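Local coordinates for 3-oxo-tetronate kinase (Haemophilus influenzae, PDB 1YZY), which catalyses the ATP-dependent phosphorylation of 3-oxo-tetronate to 3-oxo-tetronate 4-phosphate, a step of carbohydrate metabolism, at residues S252-S256 and V257-K261; H329-E332 and N333-K337; S358-V361 and V362-L365; G373-I376 and A377-V380; E402-F405 and E406-G410. All blocks are in the same frame, centred on the assembly; numbering follows the deposited sequence.

Contact 1 of 5, residues S252-S256 and V257-K261; sequences SGSCS and VMTNK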
loop_
_atom_site.group_PDB
_atom_site.type_symbol
_atom_site.label_atom_id
_atom_site.label_comp_id
_atom_site.label_asym_id
_atom_site.label_seq_id
_atom_site.Cartn_x
_atom_site.Cartn_y
_atom_site.Cartn_z
ATOM N N SER A 252 3.255 -4.694 -20.355
ATOM C CA SER A 252 2.246 -5.621 -19.828
ATOM C C SER A 252 2.662 -7.091 -19.813
ATOM O O SER A 252 2.919 -7.677 -20.860
ATOM C CB SER A 252 0.978 -5.486 -20.673
ATOM O OG SER A 252 -0.176 -5.893 -19.968
ATOM N N GLY A 253 2.681 -7.700 -18.633
ATOM C CA GLY A 253 3.059 -9.099 -18.539
ATOM C C GLY A 253 2.028 -10.039 -17.937
ATOM O O GLY A 253 2.163 -11.260 -18.058
ATOM N N SER A 254 1.017 -9.488 -17.270
ATOM C CA SER A 254 -0.030 -10.286 -16.628
ATOM C C SER A 254 -0.964 -10.994 -17.598
ATOM O O SER A 254 -1.327 -10.453 -18.630
ATOM C CB SER A 254 -0.863 -9.414 -15.679
ATOM O OG SER A 254 -1.730 -10.202 -14.870
ATOM N N CYS A 255 -1.361 -12.210 -17.248
ATOM C CA CYS A 255 -2.272 -12.976 -18.084
ATOM C C CYS A 255 -3.603 -13.225 -17.382
ATOM O O CYS A 255 -4.228 -14.277 -17.555
ATOM C CB CYS A 255 -1.626 -14.290 -18.490
ATOM S SG CYS A 255 -0.129 -14.060 -19.455
ATOM N N SER A 256 -3.996 -12.275 -16.540
ATOM C CA SER A 256 -5.258 -12.353 -15.820
ATOM C C SER A 256 -6.400 -11.918 -16.728
ATOM O O SER A 256 -6.191 -11.212 -17.712
ATOM C CB SER A 256 -5.220 -11.491 -14.558
ATOM O OG SER A 256 -4.618 -12.203 -13.484
ATOM N N VAL A 257 -7.603 -12.374 -16.408
ATOM C CA VAL A 257 -8.785 -12.044 -17.191
ATOM C C VAL A 257 -8.935 -10.549 -17.473
ATOM O O VAL A 257 -9.237 -10.161 -18.607
ATOM C CB VAL A 257 -10.073 -12.568 -16.508
ATOM C CG1 VAL A 257 -10.109 -14.083 -16.576
ATOM C CG2 VAL A 257 -10.131 -12.102 -15.047
ATOM N N MET A 258 -8.737 -9.725 -16.444
ATOM C CA MET A 258 -8.864 -8.275 -16.585
ATOM C C MET A 258 -7.776 -7.652 -17.457
ATOM O O MET A 258 -8.058 -6.768 -18.272
ATOM C CB MET A 258 -8.900 -7.598 -15.213
ATOM C CG MET A 258 -9.023 -6.084 -15.281
ATOM S SD MET A 258 -10.207 -5.552 -16.536
ATOM C CE MET A 258 -11.742 -5.827 -15.699
ATOM N N THR A 259 -6.544 -8.128 -17.303
ATOM C CA THR A 259 -5.430 -7.605 -18.084
ATOM C C THR A 259 -5.571 -7.957 -19.569
ATOM O O THR A 259 -5.311 -7.124 -20.441
ATOM C CB THR A 259 -4.074 -8.113 -17.547
ATOM O OG1 THR A 259 -3.937 -7.742 -16.169
ATOM C CG2 THR A 259 -2.922 -7.501 -18.340
ATOM N N ASN A 260 -5.993 -9.185 -19.853
ATOM C CA ASN A 260 -6.171 -9.629 -21.223
ATOM C C ASN A 260 -7.155 -8.744 -21.961
ATOM O O ASN A 260 -7.011 -8.512 -23.160
ATOM C CB ASN A 260 -6.654 -11.068 -21.265
ATOM C CG ASN A 260 -5.568 -12.021 -21.674
ATOM O OD1 ASN A 260 -5.345 -12.256 -22.865
ATOM N ND2 ASN A 260 -4.881 -12.587 -20.694
ATOM N N LYS A 261 -8.172 -8.278 -21.246
ATOM C CA LYS A 261 -9.178 -7.405 -21.831
ATOM C C LYS A 261 -8.628 -5.996 -22.011
ATOM O O LYS A 261 -8.950 -5.327 -22.992
ATOM C CB LYS A 261 -10.437 -7.377 -20.958
ATOM C CG LYS A 261 -11.194 -8.699 -20.931
ATOM C CD LYS A 261 -12.443 -8.625 -20.060
ATOM C CE LYS A 261 -12.087 -8.318 -18.612
ATOM N NZ LYS A 261 -13.281 -8.237 -17.731
#
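Ser252, the last residue of strand 248-252, meets Thr259 of the following helix: its hydroxyl OG lies 3.6 Å from the methyl CG2 of Thr259, a van der Waals contact, while the polar partner of that hydroxyl is Thr309 OG1. Gly253 carries the chain past the end of the strand, and Ser254 then meets the same threonine. Its carbonyl O rests 3.4 Å from Thr259 CG2 and is hydrogen-bonded to Thr309 OG1, whereas its CB comes within 3.5 Å of Thr259 OG1. Ser254 OG, anti to its own backbone N (chi1 -170°), points forward along the chain and takes a weak hydrogen bond of 3.5 Å from Ser256 N. Cys255 turns its CB away from the helix, yet its carbonyl carbon lies 3.6 Å from Asn260 ND2; that amide nitrogen is itself hydrogen-bonded to Val310 O. Ser256 occupies the N-cap position, although its side chain makes no capping bond. Its carbonyl opens the helix instead, accepting Asn260 N at 3.0 Å in a nearly straight bond (N-H...O 167°). Thr259, in the first turn of the helix, packs its methyl against Ser252 and Ser254, and its hydroxyl is bonded to Lys395 NZ, with a weak bond to Gly397 O. Ser254 and Gly397 probably bind ATP, as in related kinases, so this strand-loop-helix connection at a helix N-terminus is consistent with a nucleotide site in the C-terminal domain, as expected for four-carbon acid sugar kinases.

Contact 2 of 5, residues H329-E332 and N333-K337; sequences HAIE and NTFAK
The Phe335 ring lies alongside Ile331 one helical turn earlier, the two side chains pointing the same way. Methyl CG2 of Ile331 does the touching, 3.6 Å from Phe335 CE2, and Ile331 O approaches the ring obliquely, 3.2 Å from CD2. The other flat pair, His329 and Asn333, is looser: imidazole and amide planes are 27° apart, and Asn333 ND2 stands obliquely to the ring, 4.0 Å from His329 CB. In the backbone, Asn333 N donates to His329 O over 2.7 Å. Thr334 grips the backbone twice. With OG1 anti to its carbonyl carbon and beside its own N (chi1 -64°), the hydroxyl turns back along the helix and donates to Ala330 O at 2.8 Å, while Thr334 N reaches the same oxygen at 3.0 Å from the opposite face of the carbonyl plane. This buried hydroxyl is therefore satisfied within its own helix, on a face packed against helices 277-282 and 286-295. Phe335 and Ala336 face helix 355-365, touching Thr357 and Ile360 respectively. Near that helix the carboxylate of Glu332 lies close to that of Glu356, a residue of the probable ATP site. The i to i+4 ladder, with a threonine hydroxyl doubling one rung, is a regular alpha-helical arrangement, here in the long helix 324-345 that packs beside the probable ATP-binding helix start of the C-terminal domain.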
loop_
_atom_site.group_PDB
_atom_site.type_symbol
_atom_site.label_atom_id
_atom_site.label_comp_id
_atom_site.label_asym_id
_atom_site.label_seq_id
_atom_site.Cartn_x
_atom_site.Cartn_y
_atom_site.Cartn_z
ATOM N N HIS A 329 11.216 -16.247 -16.323
ATOM C CA HIS A 329 12.478 -15.511 -16.309
ATOM C C HIS A 329 12.730 -14.731 -17.588
ATOM O O HIS A 329 13.130 -13.572 -17.544
ATOM C CB HIS A 329 13.655 -16.462 -16.077
ATOM C CG HIS A 329 13.996 -16.672 -14.634
ATOM N ND1 HIS A 329 14.628 -15.714 -13.872
ATOM C CD2 HIS A 329 13.825 -17.744 -13.826
ATOM C CE1 HIS A 329 14.834 -16.187 -12.656
ATOM N NE2 HIS A 329 14.356 -17.418 -12.602
ATOM N N ALA A 330 12.539 -15.395 -18.723
ATOM C CA ALA A 330 12.745 -14.775 -20.028
ATOM C C ALA A 330 11.970 -13.466 -20.120
ATOM O O ALA A 330 12.529 -12.437 -20.489
ATOM C CB ALA A 330 12.308 -15.727 -21.127
ATOM N N ILE A 331 10.687 -13.522 -19.760
ATOM C CA ILE A 331 9.792 -12.365 -19.773
ATOM C C ILE A 331 10.241 -11.270 -18.795
ATOM O O ILE A 331 10.262 -10.092 -19.148
ATOM C CB ILE A 331 8.337 -12.797 -19.445
ATOM C CG1 ILE A 331 7.806 -13.706 -20.553
ATOM C CG2 ILE A 331 7.428 -11.585 -19.301
ATOM C CD1 ILE A 331 6.467 -14.327 -20.259
ATOM N N GLU A 332 10.551 -11.658 -17.562
ATOM C CA GLU A 332 10.998 -10.720 -16.534
ATOM C C GLU A 332 12.337 -10.063 -16.854
ATOM O O GLU A 332 12.521 -8.873 -16.613
ATOM C CB GLU A 332 11.092 -11.423 -15.182
ATOM C CG GLU A 332 9.747 -11.739 -14.544
ATOM C CD GLU A 332 9.876 -12.587 -13.286
ATOM O OE1 GLU A 332 10.936 -12.541 -12.620
ATOM O OE2 GLU A 332 8.903 -13.300 -12.958
ATOM N N ASN A 333 13.296 -10.856 -17.318
ATOM C CA ASN A 333 14.611 -10.335 -17.670
ATOM C C ASN A 333 14.509 -9.377 -18.852
ATOM O O ASN A 333 15.246 -8.392 -18.924
ATOM C CB ASN A 333 15.574 -11.475 -18.026
ATOM C CG ASN A 333 16.110 -12.203 -16.808
ATOM O OD1 ASN A 333 16.446 -11.587 -15.793
ATOM N ND2 ASN A 333 16.229 -13.520 -16.917
ATOM N N THR A 334 13.611 -9.678 -19.788
ATOM C CA THR A 334 13.423 -8.842 -20.969
ATOM C C THR A 334 12.848 -7.469 -20.625
ATOM O O THR A 334 13.369 -6.448 -21.079
ATOM C CB THR A 334 12.542 -9.538 -22.046
ATOM O OG1 THR A 334 13.204 -10.716 -22.534
ATOM C CG2 THR A 334 12.303 -8.604 -23.222
ATOM N N PHE A 335 11.760 -7.444 -19.856
ATOM C CA PHE A 335 11.146 -6.181 -19.451
ATOM C C PHE A 335 12.140 -5.357 -18.643
ATOM O O PHE A 335 12.251 -4.147 -18.817
ATOM C CB PHE A 335 9.891 -6.425 -18.603
ATOM C CG PHE A 335 8.654 -6.729 -19.403
ATOM C CD1 PHE A 335 8.208 -5.849 -20.385
ATOM C CD2 PHE A 335 7.908 -7.875 -19.141
ATOM C CE1 PHE A 335 7.033 -6.104 -21.091
ATOM C CE2 PHE A 335 6.735 -8.140 -19.842
ATOM C CZ PHE A 335 6.295 -7.250 -20.820
ATOM N N ALA A 336 12.846 -6.019 -17.741
ATOM C CA ALA A 336 13.824 -5.362 -16.896
ATOM C C ALA A 336 14.941 -4.719 -17.698
ATOM O O ALA A 336 15.313 -3.572 -17.442
ATOM C CB ALA A 336 14.403 -6.355 -15.909
ATOM N N LYS A 337 15.511 -5.464 -18.638
ATOM C CA LYS A 337 16.598 -4.916 -19.439
ATOM C C LYS A 337 16.138 -3.854 -20.439
ATOM O O LYS A 337 16.904 -2.943 -20.781
ATOM C CB LYS A 337 17.394 -6.037 -20.114
ATOM C CG LYS A 337 18.343 -6.736 -19.153
ATOM C CD LYS A 337 19.105 -7.875 -19.813
ATOM C CE LYS A 337 19.972 -8.610 -18.791
ATOM N NZ LYS A 337 20.566 -9.870 -19.327
#

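Contact 3 of 5, residues S358-V361 and V362-L365; sequences SSIV and VQEL
Val361 and Leu365 lie side by side along helix 355-365, pointing the same way, with CG1 of the valine 4.0 Å from CD1 of the leucine. Leu365 CG sits closer still to the backbone, 3.0 Å from Val361 O, which also accepts Leu365 N from above its carbonyl plane. On another flank the side chains of Ile360 and Gln363 cross at a slant, with CD1 of Ile360 3.6 Å from NE2 of Gln363. The glutamine chain is extended, CG anti to the backbone N (chi1 -180°), whereas Ile360 bends at chi2 (74°) to bring its methyl round. Val362 CG2 lies 3.2 Å from Ser358 O, the acceptor for Val362 N. These contacts ride on an unbroken alpha-helical i to i+4 ladder, whose Glu364 N to Ile360 O rung measures 2.9 Å, in a helix sandwiched between strand 391-395 and helix 324-345. Val362 packs on Leu392 and Leu394 of the strand, while Ile360 and Val361 touch Ala336 and Ala339 of the helix. Farther back, the buried Ser358 OG is hydrogen-bonded to Thr352 OG1 of strand 349-353 and to Gly354 O, linking helix and strand; Ser359 OG bonds within the helix to Gly355 O. Gly354 and Gly355 probably bind ATP.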
loop_
_atom_site.group_PDB
_atom_site.type_symbol
_atom_site.label_atom_id
_atom_site.label_comp_id
_atom_site.label_asym_id
_atom_site.label_seq_id
_atom_site.Cartn_x
_atom_site.Cartn_y
_atom_site.Cartn_z
ATOM N N SER A 358 5.740 -5.480 -12.591
ATOM C CA SER A 358 5.927 -4.207 -11.907
ATOM C C SER A 358 7.114 -4.243 -10.948
ATOM O O SER A 358 7.881 -3.282 -10.866
ATOM C CB SER A 358 4.649 -3.819 -11.138
ATOM O OG SER A 358 3.534 -3.733 -12.003
ATOM N N SER A 359 7.236 -5.330 -10.193
ATOM C CA SER A 359 8.318 -5.480 -9.224
ATOM C C SER A 359 9.681 -5.475 -9.900
ATOM O O SER A 359 10.598 -4.783 -9.451
ATOM C CB SER A 359 8.152 -6.779 -8.418
ATOM O OG SER A 359 7.039 -6.723 -7.538
ATOM N N ILE A 360 9.801 -6.255 -10.974
ATOM C CA ILE A 360 11.049 -6.378 -11.734
ATOM C C ILE A 360 11.518 -5.048 -12.344
ATOM O O ILE A 360 12.711 -4.728 -12.286
ATOM C CB ILE A 360 10.930 -7.489 -12.829
ATOM C CG1 ILE A 360 12.302 -8.093 -13.115
ATOM C CG2 ILE A 360 10.298 -6.956 -14.114
ATOM C CD1 ILE A 360 12.791 -9.006 -12.011
ATOM N N VAL A 361 10.578 -4.279 -12.905
ATOM C CA VAL A 361 10.879 -2.983 -13.510
ATOM C C VAL A 361 11.298 -1.945 -12.462
ATOM O O VAL A 361 12.159 -1.102 -12.725
ATOM C CB VAL A 361 9.680 -2.461 -14.342
ATOM C CG1 VAL A 361 9.889 -1.013 -14.742
ATOM C CG2 VAL A 361 9.495 -3.315 -15.575
ATOM N N VAL A 362 10.658 -1.972 -11.297
ATOM C CA VAL A 362 11.000 -1.055 -10.216
ATOM C C VAL A 362 12.362 -1.468 -9.651
ATOM O O VAL A 362 13.159 -0.626 -9.243
ATOM C CB VAL A 362 9.942 -1.116 -9.080
ATOM C CG1 VAL A 362 10.458 -0.422 -7.810
ATOM C CG2 VAL A 362 8.645 -0.481 -9.543
ATOM N N GLN A 363 12.590 -2.777 -9.586
ATOM C CA GLN A 363 13.841 -3.338 -9.073
ATOM C C GLN A 363 15.026 -2.928 -9.941
ATOM O O GLN A 363 16.065 -2.497 -9.435
ATOM C CB GLN A 363 13.755 -4.866 -9.022
ATOM C CG GLN A 363 15.018 -5.530 -8.494
ATOM C CD GLN A 363 14.893 -7.031 -8.388
ATOM O OE1 GLN A 363 14.628 -7.568 -7.311
ATOM N NE2 GLN A 363 15.090 -7.722 -9.503
ATOM N N GLU A 364 14.864 -3.106 -11.246
ATOM C CA GLU A 364 15.886 -2.765 -12.224
ATOM C C GLU A 364 16.230 -1.273 -12.223
ATOM O O GLU A 364 17.408 -0.900 -12.215
ATOM C CB GLU A 364 15.423 -3.192 -13.618
ATOM C CG GLU A 364 16.489 -3.059 -14.689
ATOM C CD GLU A 364 17.667 -3.984 -14.456
ATOM O OE1 GLU A 364 17.468 -5.215 -14.450
ATOM O OE2 GLU A 364 18.793 -3.479 -14.281
ATOM N N LEU A 365 15.210 -0.419 -12.255
ATOM C CA LEU A 365 15.437 1.024 -12.254
ATOM C C LEU A 365 16.061 1.510 -10.944
ATOM O O LEU A 365 16.603 2.614 -10.877
ATOM C CB LEU A 365 14.139 1.771 -12.580
ATOM C CG LEU A 365 13.412 1.326 -13.862
ATOM C CD1 LEU A 365 12.226 2.236 -14.127
ATOM C CD2 LEU A 365 14.356 1.316 -15.060
#

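Contact 4 of 5, residues G373-I376 and A377-V380; sequences GKQI and APGV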
loop_
_atom_site.group_PDB
_atom_site.type_symbol
_atom_site.label_atom_id
_atom_site.label_comp_id
_atom_site.label_asym_id
_atom_site.label_seq_id
_atom_site.Cartn_x
_atom_site.Cartn_y
_atom_site.Cartn_z
ATOM N N GLY A 373 0.726 9.920 -6.010
ATOM C CA GLY A 373 -0.062 10.897 -6.738
ATOM C C GLY A 373 -1.494 10.512 -7.042
ATOM O O GLY A 373 -2.043 9.581 -6.452
ATOM N N LYS A 374 -2.078 11.211 -8.011
ATOM C CA LYS A 374 -3.469 11.008 -8.407
ATOM C C LYS A 374 -3.863 9.578 -8.733
ATOM O O LYS A 374 -3.153 8.860 -9.431
ATOM C CB LYS A 374 -3.826 11.932 -9.563
ATOM C CG LYS A 374 -5.284 12.327 -9.618
ATOM C CD LYS A 374 -5.411 13.644 -10.342
ATOM C CE LYS A 374 -6.849 14.013 -10.588
ATOM N NZ LYS A 374 -6.907 15.226 -11.448
ATOM N N GLN A 375 -5.028 9.192 -8.231
ATOM C CA GLN A 375 -5.565 7.857 -8.420
ATOM C C GLN A 375 -6.132 7.631 -9.820
ATOM O O GLN A 375 -7.092 8.285 -10.226
ATOM C CB GLN A 375 -6.638 7.588 -7.357
ATOM C CG GLN A 375 -7.254 6.198 -7.395
ATOM C CD GLN A 375 -8.168 5.923 -6.205
ATOM O OE1 GLN A 375 -7.711 5.775 -5.073
ATOM N NE2 GLN A 375 -9.464 5.844 -6.465
ATOM N N ILE A 376 -5.505 6.719 -10.556
ATOM C CA ILE A 376 -5.932 6.362 -11.905
ATOM C C ILE A 376 -7.145 5.453 -11.769
ATOM O O ILE A 376 -8.118 5.564 -12.514
ATOM C CB ILE A 376 -4.817 5.590 -12.658
ATOM C CG1 ILE A 376 -3.591 6.480 -12.840
ATOM C CG2 ILE A 376 -5.315 5.106 -14.006
ATOM C CD1 ILE A 376 -2.400 5.736 -13.369
ATOM N N ALA A 377 -7.043 4.519 -10.833
ATOM C CA ALA A 377 -8.099 3.560 -10.539
ATOM C C ALA A 377 -7.885 3.128 -9.087
ATOM O O ALA A 377 -6.806 3.346 -8.527
ATOM C CB ALA A 377 -8.007 2.358 -11.481
ATOM N N PRO A 378 -8.919 2.554 -8.441
ATOM C CA PRO A 378 -8.723 2.135 -7.049
ATOM C C PRO A 378 -7.560 1.152 -6.979
ATOM O O PRO A 378 -7.579 0.106 -7.637
ATOM C CB PRO A 378 -10.057 1.461 -6.700
ATOM C CG PRO A 378 -11.040 2.176 -7.568
ATOM C CD PRO A 378 -10.294 2.260 -8.886
ATOM N N GLY A 379 -6.546 1.513 -6.199
ATOM C CA GLY A 379 -5.377 0.666 -6.048
ATOM C C GLY A 379 -4.262 0.973 -7.033
ATOM O O GLY A 379 -3.185 0.385 -6.949
ATOM N N VAL A 380 -4.507 1.891 -7.966
ATOM C CA VAL A 380 -3.496 2.255 -8.953
ATOM C C VAL A 380 -3.220 3.762 -9.029
ATOM O O VAL A 380 -3.768 4.460 -9.878
ATOM C CB VAL A 380 -3.873 1.762 -10.375
ATOM C CG1 VAL A 380 -2.663 1.829 -11.291
ATOM C CG2 VAL A 380 -4.417 0.346 -10.329
#
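Ala377 follows directly on the corner at Ile376, and the Gln375 side chain passes its carbonyl O, with Gln375 CG 3.1 Å from Ala377 O, a van der Waals contact. Gln375 CG stands anti to its backbone N (chi1 -178°) and the chain stays extended, which carries the amide past the alanine to the next residue. There NE2 comes within 3.8 Å of Pro378 CA and lies 4.1 Å from Pro378 CG, a loose van der Waals contact. Pro378 and Gly379 form the central pair of a type II beta turn from Ala377 to Val380, closed by the bond from Val380 N to Ala377 O at 2.8 Å. Gly379 has a positive phi of 92°, at which a side chain would be jammed against the preceding carbonyl oxygen; the turn geometry itself calls for glycine. Val380 then comes back to face two residues at once. Its carbonyl O accepts Ile376 N at 2.9 Å and, weakly, Ala377 N at 3.4 Å, the pattern of a classic beta bulge. The side chains of Ile376 and Val380 touch lightly, Ile376 CD1 4.4 Å from Val380 CG1, and both pack on Phe404 of helix 404-410. In this hairpin between strands 369-375 and 380-385, the polar work thus falls to the backbone: one carbonyl accepts two successive N-H groups, the second weakly, while the buried side chains of Ile376 and Val380 make apolar contacts with each other and with Phe404.

Contact 5 of 5, residues E402-F405 and E406-G410; sequences EDFF and EYAQG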
loop_
_atom_site.group_PDB
_atom_site.type_symbol
_atom_site.label_atom_id
_atom_site.label_comp_id
_atom_site.label_asym_id
_atom_site.label_seq_id
_atom_site.Cartn_x
_atom_site.Cartn_y
_atom_site.Cartn_z
ATOM N N GLU A 402 -11.664 -1.748 -18.056
ATOM C CA GLU A 402 -11.199 -2.172 -19.374
ATOM C C GLU A 402 -10.279 -1.189 -20.095
ATOM O O GLU A 402 -9.286 -1.589 -20.703
ATOM C CB GLU A 402 -12.387 -2.472 -20.280
ATOM C CG GLU A 402 -13.249 -3.619 -19.822
ATOM C CD GLU A 402 -14.486 -3.762 -20.676
ATOM O OE1 GLU A 402 -15.580 -3.382 -20.200
ATOM O OE2 GLU A 402 -14.361 -4.237 -21.827
ATOM N N ASP A 403 -10.646 0.087 -20.073
ATOM C CA ASP A 403 -9.868 1.120 -20.742
ATOM C C ASP A 403 -8.714 1.677 -19.906
ATOM O O ASP A 403 -8.300 2.820 -20.108
ATOM C CB ASP A 403 -10.798 2.258 -21.183
ATOM C CG ASP A 403 -11.319 3.094 -20.014
ATOM O OD1 ASP A 403 -11.609 4.288 -20.243
ATOM O OD2 ASP A 403 -11.434 2.578 -18.877
ATOM N N PHE A 404 -8.179 0.871 -18.995
ATOM C CA PHE A 404 -7.095 1.324 -18.136
ATOM C C PHE A 404 -5.868 1.950 -18.809
ATOM O O PHE A 404 -5.451 3.048 -18.433
ATOM C CB PHE A 404 -6.634 0.210 -17.197
ATOM C CG PHE A 404 -5.424 0.580 -16.389
ATOM C CD1 PHE A 404 -5.522 1.501 -15.349
ATOM C CD2 PHE A 404 -4.167 0.080 -16.724
ATOM C CE1 PHE A 404 -4.384 1.928 -14.660
ATOM C CE2 PHE A 404 -3.024 0.502 -16.041
ATOM C CZ PHE A 404 -3.134 1.429 -15.008
ATOM N N PHE A 405 -5.259 1.254 -19.767
ATOM C CA PHE A 405 -4.056 1.799 -20.403
ATOM C C PHE A 405 -4.168 3.191 -20.988
ATOM O O PHE A 405 -3.342 4.049 -20.669
ATOM C CB PHE A 405 -3.462 0.825 -21.415
ATOM C CG PHE A 405 -2.945 -0.431 -20.791
ATOM C CD1 PHE A 405 -2.135 -0.371 -19.662
ATOM C CD2 PHE A 405 -3.311 -1.671 -21.290
ATOM C CE1 PHE A 405 -1.701 -1.527 -19.035
ATOM C CE2 PHE A 405 -2.883 -2.834 -20.674
ATOM C CZ PHE A 405 -2.076 -2.762 -19.540
ATOM N N GLU A 406 -5.176 3.425 -21.828
ATOM C CA GLU A 406 -5.354 4.755 -22.414
ATOM C C GLU A 406 -5.807 5.778 -21.372
ATOM O O GLU A 406 -5.379 6.939 -21.408
ATOM C CB GLU A 406 -6.315 4.726 -23.607
ATOM C CG GLU A 406 -7.733 4.290 -23.310
ATOM C CD GLU A 406 -8.654 4.493 -24.508
ATOM O OE1 GLU A 406 -8.864 5.662 -24.916
ATOM O OE2 GLU A 406 -9.159 3.483 -25.051
ATOM N N TYR A 407 -6.647 5.339 -20.435
ATOM C CA TYR A 407 -7.143 6.218 -19.373
ATOM C C TYR A 407 -6.008 6.773 -18.514
ATOM O O TYR A 407 -5.979 7.972 -18.216
ATOM C CB TYR A 407 -8.156 5.500 -18.475
ATOM C CG TYR A 407 -8.753 6.420 -17.439
ATOM C CD1 TYR A 407 -9.469 7.555 -17.825
ATOM C CD2 TYR A 407 -8.545 6.203 -16.079
ATOM C CE1 TYR A 407 -9.956 8.455 -16.886
ATOM C CE2 TYR A 407 -9.032 7.100 -15.123
ATOM C CZ TYR A 407 -9.735 8.228 -15.536
ATOM O OH TYR A 407 -10.202 9.139 -14.612
ATOM N N ALA A 408 -5.117 5.887 -18.074
ATOM C CA ALA A 408 -3.969 6.274 -17.266
ATOM C C ALA A 408 -3.224 7.440 -17.919
ATOM O O ALA A 408 -2.702 8.322 -17.234
ATOM C CB ALA A 408 -3.040 5.090 -17.104
ATOM N N GLN A 409 -3.174 7.427 -19.250
ATOM C CA GLN A 409 -2.506 8.470 -20.023
ATOM C C GLN A 409 -3.400 9.685 -20.268
ATOM O O GLN A 409 -2.934 10.827 -20.261
ATOM C CB GLN A 409 -2.051 7.907 -21.363
ATOM C CG GLN A 409 -1.207 6.670 -21.232
ATOM C CD GLN A 409 -0.725 6.161 -22.562
ATOM O OE1 GLN A 409 -1.005 5.026 -22.939
ATOM N NE2 GLN A 409 0.022 6.996 -23.281
ATOM N N GLY A 410 -4.678 9.425 -20.514
ATOM C CA GLY A 410 -5.618 10.496 -20.767
ATOM C C GLY A 410 -5.642 11.608 -19.736
ATOM O O GLY A 410 -5.803 12.771 -20.099
#
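Phe404 and Ala408 pack one turn apart at the start of helix 404-410, a short alpha-helix near the C-terminus that packs on strands 248-252 and 349-353. The methyl CB of Ala408 lies over one face of the Phe404 ring, 4.2 Å from CE1, and Phe405 CE1 approaches the edge of the same ring in its plane. Phe404 reaches this place with CG anti to its backbone N (chi1 174°). Asp403 holds the N-cap position without a capping bond from its side chain; its CG is tucked between its own N and carbonyl carbon (chi1 71°), and OD2 forms a salt bridge with Lys401. The carboxylate and the Tyr407 ring have planes 22° apart, with OD1 4.1 Å from Tyr407 CB. Glu406 CG lies 3.6 Å from Asp403 O, and the Glu406 carboxylate makes long, weak ion pairs with Lys265 and Lys269. Phe405 turns instead toward the strands, against Val250 and Ala353. In the first turn, Tyr407 N donates to Asp403 O at 3.0 Å and Ala408 N to Phe404 O at 2.9 Å.

In the fold
All five contacts lie in the C-terminal half of the chain, contact 1 first and contact 5 last. Contacts 2 and 3, on neighbouring helices 324-345 and 355-365, have centres about 10 Å apart and pack through Ala336 and Ile360. Contact 1 touches contact 2, Phe335 CZ 3.4 Å from Ser252 O, and reaches contact 5 through Ser252 and Phe405. The hairpin of contact 4 rests on contact 5, Ile376 against Phe404 and Ala408, their centres about 11 Å apart. Contacts 2 and 4 are farthest apart, about 26 Å between centres. Contact 1 holds Ser254 of the probable ATP site, and contacts 2 and 3 lie near Glu356 and Thr357; contact 4 lies farther off.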